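Local coordinates for core protein VP4 (Bluetongue virus, PDB 2JHP) that is a multifunctional enzyme of the viral inner capsid that caps RNA, with two sites each for guanine and S-adenosyl-L-homocysteine, at residues L451-V456 and A563-L568; T558-A563 and R620-K625. All blocks are in the same frame, centred on the assembly; numbering follows the deposited sequence.

Contact 1: L451-V456 and A563-L568; sequences LPRSTV and AYVTDL
Arg-453 and Val-456, in the first turn of helix 453-460, pack against the linker between helices 551-561 and 568-576. Pro-452 is the N-cap of helix 453-460. Arg-453 carries most of the contact. Its CG lies anti to the carbonyl carbon (chi1 -74°), and the chain then runs extended to NE across the linker backbone at Ala-563 and Tyr-564. Arg-453 CB touches the carbonyl O of Tyr-564 at 3.4 Å. Arg-453 CG meets CG2 of Val-565, also at 3.4 Å, and the two side chains cross at about a right angle. Arg-453 CD rests on the carbonyl C of Ala-563 at 3.5 Å. Ala-563 O lies over one face of the guanidinium, 3.6 Å from Arg-453 NE, and CG2 of Val-565 lies near its edge. No hydrogen bond joins the two segments. The NH2 of Arg-453 instead bonds Gly-562 O, one residue earlier in the linker. Val-565 CG2 meets the aliphatic part of Arg-453, and Val-565 CG1 turns to Val-456 CG1, a loose contact at 4.5 Å. Farther along, Asp-567 caps helix 568-576 through OD2 and Trp-570 N, and forms a salt bridge with Arg-466. In sequence, helix 453-460 comes between strands 433-437 and 466-469 of a sheet with order 3-2-1-4-5-7-6. That order is characteristic of Rossmann-like methyltransferases, and here the linker between helices 551-561 and 568-576 packs on the start of one of the fold's helices.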
# COMPACT_ATOMS: atom_id res chain seq x y z
N LEU A 451 3.40 -8.99 15.94
CA LEU A 451 2.62 -8.81 17.17
C LEU A 451 2.00 -10.15 17.52
O LEU A 451 1.55 -10.86 16.63
CB LEU A 451 1.50 -7.77 16.97
CG LEU A 451 1.82 -6.29 16.80
CD1 LEU A 451 0.56 -5.45 16.88
CD2 LEU A 451 2.87 -5.81 17.80
N PRO A 452 2.03 -10.54 18.81
CA PRO A 452 1.32 -11.77 19.18
C PRO A 452 -0.15 -11.69 18.81
O PRO A 452 -0.82 -10.74 19.20
CB PRO A 452 1.51 -11.82 20.71
CG PRO A 452 2.75 -11.05 20.97
CD PRO A 452 2.73 -9.94 19.97
N ARG A 453 -0.64 -12.66 18.05
CA ARG A 453 -2.05 -12.71 17.62
C ARG A 453 -3.07 -12.59 18.75
O ARG A 453 -4.06 -11.87 18.61
CB ARG A 453 -2.35 -13.99 16.86
CG ARG A 453 -1.78 -14.02 15.46
CD ARG A 453 -2.32 -15.21 14.73
NE ARG A 453 -1.83 -15.25 13.37
CZ ARG A 453 -0.67 -15.80 13.01
NH1 ARG A 453 -0.31 -15.77 11.73
NH2 ARG A 453 0.12 -16.38 13.91
N SER A 454 -2.84 -13.30 19.84
CA SER A 454 -3.78 -13.31 20.95
C SER A 454 -3.83 -11.95 21.62
O SER A 454 -4.89 -11.52 22.06
CB SER A 454 -3.42 -14.40 21.96
OG SER A 454 -2.19 -14.13 22.61
N THR A 455 -2.69 -11.27 21.67
CA THR A 455 -2.63 -9.91 22.21
C THR A 455 -3.42 -8.94 21.31
O THR A 455 -4.15 -8.07 21.80
CB THR A 455 -1.17 -9.44 22.39
OG1 THR A 455 -0.43 -10.46 23.07
CG2 THR A 455 -1.10 -8.18 23.22
N VAL A 456 -3.28 -9.12 20.00
CA VAL A 456 -3.98 -8.31 19.01
C VAL A 456 -5.48 -8.45 19.23
O VAL A 456 -6.17 -7.46 19.44
CB VAL A 456 -3.63 -8.71 17.54
CG1 VAL A 456 -4.41 -7.88 16.55
CG2 VAL A 456 -2.15 -8.58 17.28
N ALA A 563 -2.39 -18.89 16.71
CA ALA A 563 -2.53 -19.20 15.31
C ALA A 563 -3.65 -18.41 14.60
O ALA A 563 -3.68 -18.36 13.37
CB ALA A 563 -2.74 -20.69 15.14
N TYR A 564 -4.56 -17.81 15.37
CA TYR A 564 -5.73 -17.10 14.79
C TYR A 564 -5.88 -15.65 15.20
O TYR A 564 -5.47 -15.25 16.30
CB TYR A 564 -7.04 -17.85 15.07
CG TYR A 564 -6.93 -19.33 14.75
CD1 TYR A 564 -6.70 -20.26 15.77
CD2 TYR A 564 -7.00 -19.79 13.43
CE1 TYR A 564 -6.57 -21.60 15.48
CE2 TYR A 564 -6.87 -21.16 13.14
CZ TYR A 564 -6.66 -22.03 14.17
OH TYR A 564 -6.53 -23.36 13.87
N VAL A 565 -6.46 -14.86 14.30
CA VAL A 565 -6.93 -13.51 14.60
C VAL A 565 -8.38 -13.37 14.16
O VAL A 565 -8.66 -13.28 12.97
CB VAL A 565 -6.10 -12.41 13.89
CG1 VAL A 565 -6.64 -11.03 14.25
CG2 VAL A 565 -4.62 -12.53 14.25
N THR A 566 -9.30 -13.36 15.12
CA THR A 566 -10.70 -13.05 14.83
C THR A 566 -11.25 -12.04 15.84
O THR A 566 -10.57 -11.70 16.80
CB THR A 566 -11.57 -14.33 14.78
OG1 THR A 566 -12.82 -14.03 14.15
CG2 THR A 566 -11.81 -14.89 16.20
N ASP A 567 -12.48 -11.56 15.61
CA ASP A 567 -13.06 -10.48 16.42
C ASP A 567 -13.84 -11.00 17.63
O ASP A 567 -14.93 -11.56 17.49
CB ASP A 567 -13.92 -9.53 15.55
CG ASP A 567 -14.31 -8.24 16.28
OD1 ASP A 567 -13.42 -7.55 16.81
OD2 ASP A 567 -15.52 -7.90 16.32
N LEU A 568 -13.26 -10.81 18.81
CA LEU A 568 -13.89 -11.21 20.07
C LEU A 568 -15.26 -10.58 20.29
O LEU A 568 -16.21 -11.27 20.63
CB LEU A 568 -12.97 -10.90 21.26
CG LEU A 568 -11.82 -11.88 21.50
CD1 LEU A 568 -11.11 -11.51 22.80
CD2 LEU A 568 -12.30 -13.33 21.56

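Contact 2: T558-A563 and R620-K625; sequences TLMSGA and REYKRK
Tyr-622 OH is hydrogen-bonded to both Glu-630 and Ser-454, which hold the far end of a ring wedged against Leu-559 and Met-560. Tyr-622 CG is anti to the backbone N (chi1 178°), which carries the ring from helix 612-625 to helix 551-561. CB of Leu-559 touches CE1 of Tyr-622 at 3.6 Å. CD1 of the same leucine lies over one face of the ring, offset toward the rim. Met-560 approaches obliquely. Its chain bends at chi2 and chi3 (71° and 69°), and this brings CE to CD1 of Tyr-622 at 3.4 Å. The sulfur SD of Met-560 is 4.8 Å from the centroid of the Tyr-622 ring, an oblique Met-aromatic contact. The same CE of Met-560 also meets CB of Lys-625 at 3.7 Å. The two side chains cross at about a right angle, and the lysine then leads away to Asn-534, which accepts from NZ. Helix 551-561 ends beside this contact. Gly-562 leaves helical geometry with positive phi, and Ala-563 N donates to Ser-561 OG at 3.2 Å, forming an ST turn. The two helices meet through apolar and sulfur-aromatic contacts, with no hydrogen bond between the segments. Helix 453-460 adds Met-457 and Leu-458 against Leu-559, and Leu-458 also touches Tyr-622. Helix 523-533 reaches Met-560 through Leu-530.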
# COMPACT_ATOMS: atom_id res chain seq x y z
N THR A 558 -8.10 -21.29 20.51
CA THR A 558 -7.92 -20.20 19.54
C THR A 558 -6.95 -19.15 20.06
O THR A 558 -6.01 -18.77 19.35
CB THR A 558 -9.26 -19.51 19.15
OG1 THR A 558 -10.03 -19.25 20.33
CG2 THR A 558 -10.08 -20.38 18.20
N LEU A 559 -7.15 -18.71 21.31
CA LEU A 559 -6.24 -17.76 21.95
C LEU A 559 -4.82 -18.31 22.23
O LEU A 559 -3.81 -17.71 21.84
CB LEU A 559 -6.84 -17.26 23.26
CG LEU A 559 -7.92 -16.19 23.16
CD1 LEU A 559 -8.54 -15.98 24.53
CD2 LEU A 559 -7.34 -14.90 22.61
N MET A 560 -4.78 -19.46 22.89
CA MET A 560 -3.54 -20.04 23.38
C MET A 560 -2.65 -20.53 22.23
O MET A 560 -1.44 -20.58 22.38
CB MET A 560 -3.85 -21.17 24.36
CG MET A 560 -2.70 -21.58 25.27
SD MET A 560 -2.28 -20.37 26.52
CE MET A 560 -3.71 -20.46 27.58
N SER A 561 -3.25 -20.87 21.10
CA SER A 561 -2.50 -21.36 19.95
C SER A 561 -1.62 -20.29 19.29
O SER A 561 -0.57 -20.61 18.74
CB SER A 561 -3.43 -21.96 18.90
OG SER A 561 -4.27 -20.97 18.33
N GLY A 562 -2.06 -19.03 19.35
CA GLY A 562 -1.38 -17.93 18.68
C GLY A 562 -1.49 -18.02 17.17
O GLY A 562 -0.80 -17.31 16.43
N ALA A 563 -2.39 -18.89 16.71
CA ALA A 563 -2.53 -19.20 15.31
C ALA A 563 -3.65 -18.41 14.60
O ALA A 563 -3.68 -18.36 13.37
CB ALA A 563 -2.74 -20.69 15.14
N ARG A 620 -10.29 -17.13 32.11
CA ARG A 620 -9.59 -17.32 33.38
C ARG A 620 -8.43 -18.29 33.21
O ARG A 620 -7.33 -18.04 33.70
CB ARG A 620 -10.53 -17.84 34.46
CG ARG A 620 -11.34 -16.77 35.14
CD ARG A 620 -11.91 -17.31 36.44
NE ARG A 620 -13.13 -16.61 36.83
CZ ARG A 620 -13.84 -16.85 37.93
NH1 ARG A 620 -13.45 -17.80 38.78
NH2 ARG A 620 -14.93 -16.15 38.18
N GLU A 621 -8.70 -19.39 32.51
CA GLU A 621 -7.69 -20.41 32.25
C GLU A 621 -6.58 -19.83 31.40
O GLU A 621 -5.41 -20.21 31.56
CB GLU A 621 -8.31 -21.63 31.55
CG GLU A 621 -7.51 -22.91 31.73
CD GLU A 621 -7.27 -23.25 33.19
OE1 GLU A 621 -8.24 -23.59 33.90
OE2 GLU A 621 -6.10 -23.16 33.63
N TYR A 622 -6.93 -18.91 30.51
CA TYR A 622 -5.96 -18.29 29.62
C TYR A 622 -5.01 -17.35 30.36
O TYR A 622 -3.78 -17.46 30.22
CB TYR A 622 -6.65 -17.57 28.47
CG TYR A 622 -5.68 -16.87 27.54
CD1 TYR A 622 -5.04 -17.57 26.52
CD2 TYR A 622 -5.39 -15.52 27.71
CE1 TYR A 622 -4.14 -16.94 25.67
CE2 TYR A 622 -4.49 -14.88 26.87
CZ TYR A 622 -3.87 -15.60 25.85
OH TYR A 622 -2.98 -14.96 25.02
N LYS A 623 -5.57 -16.42 31.15
CA LYS A 623 -4.76 -15.46 31.91
C LYS A 623 -3.98 -16.14 33.04
O LYS A 623 -2.91 -15.66 33.43
CB LYS A 623 -5.61 -14.31 32.47
CG LYS A 623 -6.33 -14.57 33.80
CD LYS A 623 -6.64 -13.26 34.50
CE LYS A 623 -7.34 -13.48 35.83
NZ LYS A 623 -7.66 -12.18 36.47
N ARG A 624 -4.52 -17.25 33.55
CA ARG A 624 -3.86 -18.03 34.58
C ARG A 624 -2.63 -18.73 34.01
O ARG A 624 -1.68 -19.03 34.74
CB ARG A 624 -4.83 -19.06 35.18
CG ARG A 624 -4.77 -19.17 36.71
CD ARG A 624 -4.09 -20.45 37.19
NE ARG A 624 -2.72 -20.59 36.70
CZ ARG A 624 -1.79 -21.36 37.27
NH1 ARG A 624 -2.07 -22.06 38.37
NH2 ARG A 624 -0.58 -21.42 36.74
N LYS A 625 -2.64 -18.97 32.70
CA LYS A 625 -1.48 -19.53 32.02
C LYS A 625 -0.46 -18.46 31.61
O LYS A 625 0.70 -18.78 31.35
CB LYS A 625 -1.89 -20.36 30.81
CG LYS A 625 -2.01 -21.84 31.10
CD LYS A 625 -1.60 -22.65 29.88
CE LYS A 625 -1.28 -24.08 30.25
NZ LYS A 625 0.03 -24.20 30.96

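Overall arrangement
From the N terminus the chain first passes 451-456, at the start of helix 453-460. It returns at 558-568, where the end of helix 551-561 leads directly into the linker through a turn at Gly-562, and comes back once more at 620-625. Contact 1 closes a loop of 106 residues, and contact 2 closes one of 56. Their segments alternate, so the two loops cross, and they share Ala-563. The centres are about 11 Å apart. The sites also touch directly: Ser-454 CB packs on Leu-559 O at 3.3 Å. Together they join helix 453-460, which belongs to a sheet-and-helix unit with a methyltransferase-like strand order, to the later helices 551-561 and 612-625.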